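Local coordinates for alpha-L-arabinosidase (Xanthomonas axonopodis pv. citri, PDB 6D25), which probably hydrolyses alpha-L-arabinofuranosyl linkages of arabinoxylans, including internally di-substituted ones, as a glycoside hydrolase of family 51, at residues Q47-T58 with V366-V377. Sequence-based numbering, arbitrary orientation.
With GOL (glycerol), chain G.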
loop_
_atom_site.group_PDB
_atom_site.type_symbol
_atom_site.label_atom_id
_atom_site.label_comp_id
_atom_site.label_asym_id
_atom_site.label_seq_id
_atom_site.Cartn_x
_atom_site.Cartn_y
_atom_site.Cartn_z
ATOM N N GLN A 47 2.501 31.979 -10.467
ATOM C CA GLN A 47 2.998 30.618 -10.257
ATOM C C GLN A 47 3.228 29.904 -11.598
ATOM O O GLN A 47 3.788 28.815 -11.615
ATOM C CB GLN A 47 2.034 29.795 -9.403
ATOM C CG GLN A 47 1.624 30.435 -8.087
ATOM C CD GLN A 47 2.774 30.808 -7.187
ATOM O OE1 GLN A 47 3.848 30.243 -7.282
ATOM N NE2 GLN A 47 2.522 31.749 -6.289
ATOM N N LEU A 48 2.835 30.524 -12.722
ATOM C CA LEU A 48 3.201 29.997 -14.033
ATOM C C LEU A 48 4.720 30.049 -14.261
ATOM O O LEU A 48 5.230 29.392 -15.177
ATOM C CB LEU A 48 2.467 30.821 -15.109
ATOM C CG LEU A 48 0.953 30.613 -15.181
ATOM C CD1 LEU A 48 0.362 31.472 -16.279
ATOM C CD2 LEU A 48 0.595 29.153 -15.382
ATOM N N PHE A 49 5.436 30.796 -13.453
ATOM C CA PHE A 49 6.889 30.968 -13.577
ATOM C C PHE A 49 7.633 30.143 -12.521
ATOM O O PHE A 49 8.769 30.490 -12.164
ATOM C CB PHE A 49 7.213 32.468 -13.471
ATOM C CG PHE A 49 6.565 33.234 -14.601
ATOM C CD1 PHE A 49 7.116 33.202 -15.866
ATOM C CD2 PHE A 49 5.335 33.841 -14.440
ATOM C CE1 PHE A 49 6.473 33.817 -16.943
ATOM C CE2 PHE A 49 4.727 34.514 -15.485
ATOM C CZ PHE A 49 5.274 34.462 -16.756
ATOM N N GLY A 50 7.020 29.062 -12.056
ATOM C CA GLY A 50 7.648 28.185 -11.077
ATOM C C GLY A 50 8.913 27.528 -11.599
ATOM O O GLY A 50 9.128 27.345 -12.844
ATOM N N GLN A 51 9.786 27.210 -10.631
ATOM C CA GLN A 51 11.027 26.508 -10.870
ATOM C C GLN A 51 10.934 25.125 -10.199
ATOM O O GLN A 51 10.015 24.829 -9.435
ATOM C CB GLN A 51 12.207 27.310 -10.326
ATOM C CG GLN A 51 12.342 28.727 -10.896
ATOM C CD GLN A 51 12.904 28.764 -12.303
ATOM O OE1 GLN A 51 13.498 27.805 -12.796
ATOM N NE2 GLN A 51 12.712 29.893 -12.973
ATOM N N PHE A 52 11.904 24.284 -10.528
ATOM C CA PHE A 52 11.899 22.889 -10.160
ATOM C C PHE A 52 13.338 22.445 -9.944
ATOM O O PHE A 52 14.126 22.429 -10.884
ATOM C CB PHE A 52 11.179 22.112 -11.273
ATOM C CG PHE A 52 11.231 20.616 -11.209
ATOM C CD1 PHE A 52 11.351 19.943 -9.992
ATOM C CD2 PHE A 52 11.142 19.877 -12.379
ATOM C CE1 PHE A 52 11.428 18.560 -9.971
ATOM C CE2 PHE A 52 11.229 18.487 -12.344
ATOM C CZ PHE A 52 11.364 17.840 -11.144
ATOM N N ALA A 53 13.670 22.088 -8.694
ATOM C CA ALA A 53 15.020 21.730 -8.323
ATOM C C ALA A 53 15.058 20.312 -7.742
ATOM O O ALA A 53 14.980 20.139 -6.498
ATOM C CB ALA A 53 15.557 22.738 -7.353
ATOM N N GLU A 54 15.210 19.307 -8.609
ATOM C CA GLU A 54 15.346 17.934 -8.187
ATOM C C GLU A 54 16.765 17.706 -7.687
ATOM O O GLU A 54 17.713 18.342 -8.164
ATOM C CB GLU A 54 15.047 16.982 -9.354
ATOM C CG GLU A 54 15.062 15.495 -9.016
ATOM C CD GLU A 54 14.438 14.591 -10.068
ATOM O OE1 GLU A 54 14.102 15.110 -11.165
ATOM O OE2 GLU A 54 14.288 13.364 -9.816
ATOM N N HIS A 55 16.909 16.700 -6.803
ATOM C CA HIS A 55 18.240 16.197 -6.465
ATOM C C HIS A 55 18.744 15.379 -7.643
ATOM O O HIS A 55 18.413 14.190 -7.753
ATOM C CB HIS A 55 18.217 15.386 -5.178
ATOM C CG HIS A 55 18.143 16.235 -3.966
ATOM N ND1 HIS A 55 19.077 16.148 -2.994
ATOM C CD2 HIS A 55 17.323 17.253 -3.628
ATOM C CE1 HIS A 55 18.812 17.065 -2.064
ATOM N NE2 HIS A 55 17.746 17.759 -2.433
ATOM N N LEU A 56 19.504 16.028 -8.510
ATOM C CA LEU A 56 19.871 15.452 -9.801
ATOM C C LEU A 56 21.165 16.133 -10.264
ATOM O O LEU A 56 21.185 17.360 -10.382
ATOM C CB LEU A 56 18.721 15.709 -10.790
ATOM C CG LEU A 56 18.724 14.895 -12.082
ATOM C CD1 LEU A 56 17.371 14.995 -12.766
ATOM C CD2 LEU A 56 19.854 15.261 -13.040
ATOM N N GLY A 57 22.206 15.353 -10.516
ATOM C CA GLY A 57 23.450 15.882 -11.054
ATOM C C GLY A 57 24.024 16.964 -10.153
ATOM O O GLY A 57 24.178 16.748 -8.920
ATOM N N THR A 58 24.280 18.141 -10.715
ATOM C CA THR A 58 24.794 19.260 -9.967
ATOM C C THR A 58 23.705 20.326 -9.779
ATOM O O THR A 58 24.008 21.514 -9.524
ATOM C CB THR A 58 26.078 19.808 -10.600
ATOM O OG1 THR A 58 25.755 20.193 -11.936
ATOM C CG2 THR A 58 27.233 18.832 -10.550
ATOM N N VAL A 366 -5.019 26.895 -16.101
ATOM C CA VAL A 366 -3.610 26.659 -15.854
ATOM C C VAL A 366 -3.086 27.760 -14.933
ATOM O O VAL A 366 -2.933 28.932 -15.380
ATOM C CB VAL A 366 -2.799 26.596 -17.158
ATOM C CG1 VAL A 366 -1.335 26.303 -16.863
ATOM C CG2 VAL A 366 -3.351 25.543 -18.115
ATOM N N ARG A 367 -2.839 27.397 -13.680
ATOM C CA ARG A 367 -2.543 28.414 -12.675
ATOM C C ARG A 367 -1.193 28.147 -11.991
ATOM O O ARG A 367 -0.799 28.930 -11.117
ATOM C CB ARG A 367 -3.669 28.464 -11.635
ATOM C CG ARG A 367 -5.020 28.808 -12.250
ATOM C CD ARG A 367 -6.109 29.209 -11.291
ATOM N NE ARG A 367 -6.530 28.200 -10.385
ATOM C CZ ARG A 367 -7.649 27.471 -10.481
ATOM N NH1 ARG A 367 -7.947 26.696 -9.453
ATOM N NH2 ARG A 367 -8.421 27.507 -11.550
ATOM N N MET A 368 -0.487 27.111 -12.406
ATOM C CA MET A 368 0.880 26.843 -11.951
ATOM C C MET A 368 1.635 26.112 -13.072
ATOM O O MET A 368 1.046 25.320 -13.806
ATOM C CB MET A 368 0.903 25.928 -10.715
ATOM C CG MET A 368 0.122 26.474 -9.518
ATOM S SD MET A 368 0.191 25.324 -8.095
ATOM C CE MET A 368 1.935 25.491 -7.692
ATOM N N ALA A 369 2.920 26.368 -13.173
ATOM C CA ALA A 369 3.823 25.642 -14.057
ATOM C C ALA A 369 5.231 25.708 -13.490
ATOM O O ALA A 369 5.567 26.630 -12.759
ATOM C CB ALA A 369 3.781 26.180 -15.482
ATOM N N ASN A 370 6.009 24.688 -13.777
ATOM C CA ASN A 370 7.384 24.591 -13.297
ATOM C C ASN A 370 8.265 24.040 -14.422
ATOM O O ASN A 370 8.093 22.893 -14.884
ATOM C CB ASN A 370 7.538 23.726 -12.053
ATOM C CG ASN A 370 6.669 24.153 -10.892
ATOM O OD1 ASN A 370 5.469 23.891 -10.908
ATOM N ND2 ASN A 370 7.256 24.810 -9.895
ATOM N N ILE A 371 9.230 24.842 -14.860
ATOM C CA ILE A 371 10.154 24.420 -15.904
ATOM C C ILE A 371 11.176 23.449 -15.307
ATOM O O ILE A 371 11.646 23.643 -14.159
ATOM C CB ILE A 371 10.820 25.642 -16.575
ATOM C CG1 ILE A 371 11.456 25.250 -17.901
ATOM C CG2 ILE A 371 11.821 26.310 -15.646
ATOM C CD1 ILE A 371 12.043 26.362 -18.726
ATOM N N ALA A 372 11.564 22.458 -16.092
ATOM C CA ALA A 372 12.579 21.493 -15.701
ATOM C C ALA A 372 13.945 21.871 -16.288
ATOM O O ALA A 372 14.068 21.883 -17.519
ATOM C CB ALA A 372 12.185 20.125 -16.202
ATOM N N GLN A 373 14.973 22.160 -15.492
ATOM C CA GLN A 373 14.995 22.333 -14.042
ATOM C C GLN A 373 15.804 23.607 -13.770
ATOM O O GLN A 373 16.153 24.309 -14.722
ATOM C CB GLN A 373 15.616 21.109 -13.366
ATOM C CG GLN A 373 14.717 19.874 -13.406
ATOM C CD GLN A 373 15.167 18.745 -12.525
ATOM O OE1 GLN A 373 15.949 18.970 -11.581
ATOM N NE2 GLN A 373 14.664 17.549 -12.816
ATOM N N MET A 374 16.106 23.928 -12.519
ATOM C CA MET A 374 16.424 25.292 -12.170
ATOM C C MET A 374 17.900 25.609 -12.466
ATOM O O MET A 374 18.175 26.648 -13.094
ATOM C CB MET A 374 16.098 25.566 -10.693
ATOM C CG MET A 374 16.132 27.031 -10.322
ATOM S SD MET A 374 15.556 27.317 -8.622
ATOM C CE MET A 374 16.920 26.635 -7.688
ATOM N N VAL A 375 18.849 24.785 -11.983
ATOM C CA VAL A 375 20.262 25.027 -12.160
ATOM C C VAL A 375 20.940 23.758 -12.684
ATOM O O VAL A 375 20.673 22.683 -12.158
ATOM C CB VAL A 375 20.926 25.478 -10.844
ATOM C CG1 VAL A 375 22.382 25.889 -11.052
ATOM C CG2 VAL A 375 20.160 26.602 -10.181
ATOM N N ASN A 376 21.742 23.868 -13.729
ATOM C CA ASN A 376 22.655 22.791 -14.194
ATOM C C ASN A 376 21.931 21.575 -14.794
ATOM O O ASN A 376 22.625 20.607 -15.143
ATOM C CB ASN A 376 23.580 22.329 -13.066
ATOM C CG ASN A 376 24.651 23.351 -12.768
ATOM O OD1 ASN A 376 25.057 24.070 -13.699
ATOM N ND2 ASN A 376 25.112 23.397 -11.523
ATOM N N VAL A 377 20.605 21.574 -14.884
ATOM C CA VAL A 377 19.850 20.351 -15.240
ATOM C C VAL A 377 18.773 20.751 -16.254
ATOM O O VAL A 377 18.011 21.714 -16.029
ATOM C CB VAL A 377 19.193 19.744 -13.990
ATOM C CG1 VAL A 377 18.228 18.633 -14.333
ATOM C CG2 VAL A 377 20.247 19.255 -13.002
HETATM C C1 GOL G . 11.743 13.931 -13.265
HETATM O O1 GOL G . 12.656 13.327 -12.323
HETATM C C2 GOL G . 12.307 13.861 -14.714
HETATM O O2 GOL G . 11.203 14.084 -15.613
HETATM C C3 GOL G . 13.409 14.901 -14.936
HETATM O O3 GOL G . 12.985 16.297 -14.809
HETATM O O HOH W 1 13.350 25.167 -12.790
HETATM O O HOH W 2 17.954 20.188 -10.226
HETATM O O HOH W 3 23.530 18.311 -13.633
#
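G50 and N370 bridge the backbones where the first and last strands of the parallel sheet meet, closing the (beta/alpha)8 barrel of this GH51 enzyme. A369 N donates to Q47 O (3.0 Å), which also accepts from G50 N on the opposite face of its carbonyl plane; I371 N binds G50 O. Where the strands part, water 1 links F52 N, I371 O and Q51 OE1.

Side-chain amides take over the polar pairing. N370 ND2 reaches Q51 O at 2.8 Å, with that oxygen close to the plane of its amide, and has a second acceptor in N93. Q373 meets E54 twice: E54 N donates to Q373 OE1 (3.1 Å), while Q373 NE2 reaches the anti lone pair of E54 OE1 at 3.0 Å. The carboxylate and amide planes are nearly parallel, 16° apart, with E54 OE1 tilted somewhat out of the amide plane. With CG anti to the backbone N (chi1 -176°) and an extended chain, E54 carries its carboxylate forward to this amide; its OE2 is held by F101 N and W125 NE1. Further on, N376 ND2 gives T58 O an almost straight bond (177°), while its OD1 accepts from T384 N.

Apolar contacts fill in between. Q373 CG lies over one face of the F52 ring, 4.1 Å from its centroid, in a CH-pi contact. L48 CD2 meets V366 CG1, the CG and SD of M374 cross the aliphatic CB of Q51 at about a right angle, and the methyls of L56 pack on V377.

A glycerol, probably from crystallisation, accepts from Q373 NE2 through O3 and donates through O1 to E54 OE1 (2.6 Å), while also binding E324, Y268 and C100. Q373 thus ties together both segments and the ligand: its amide, braced by F52 and E54, presents an N-H to a polyol hydroxyl, consistent with a sugar-binding pocket at this end of the barrel.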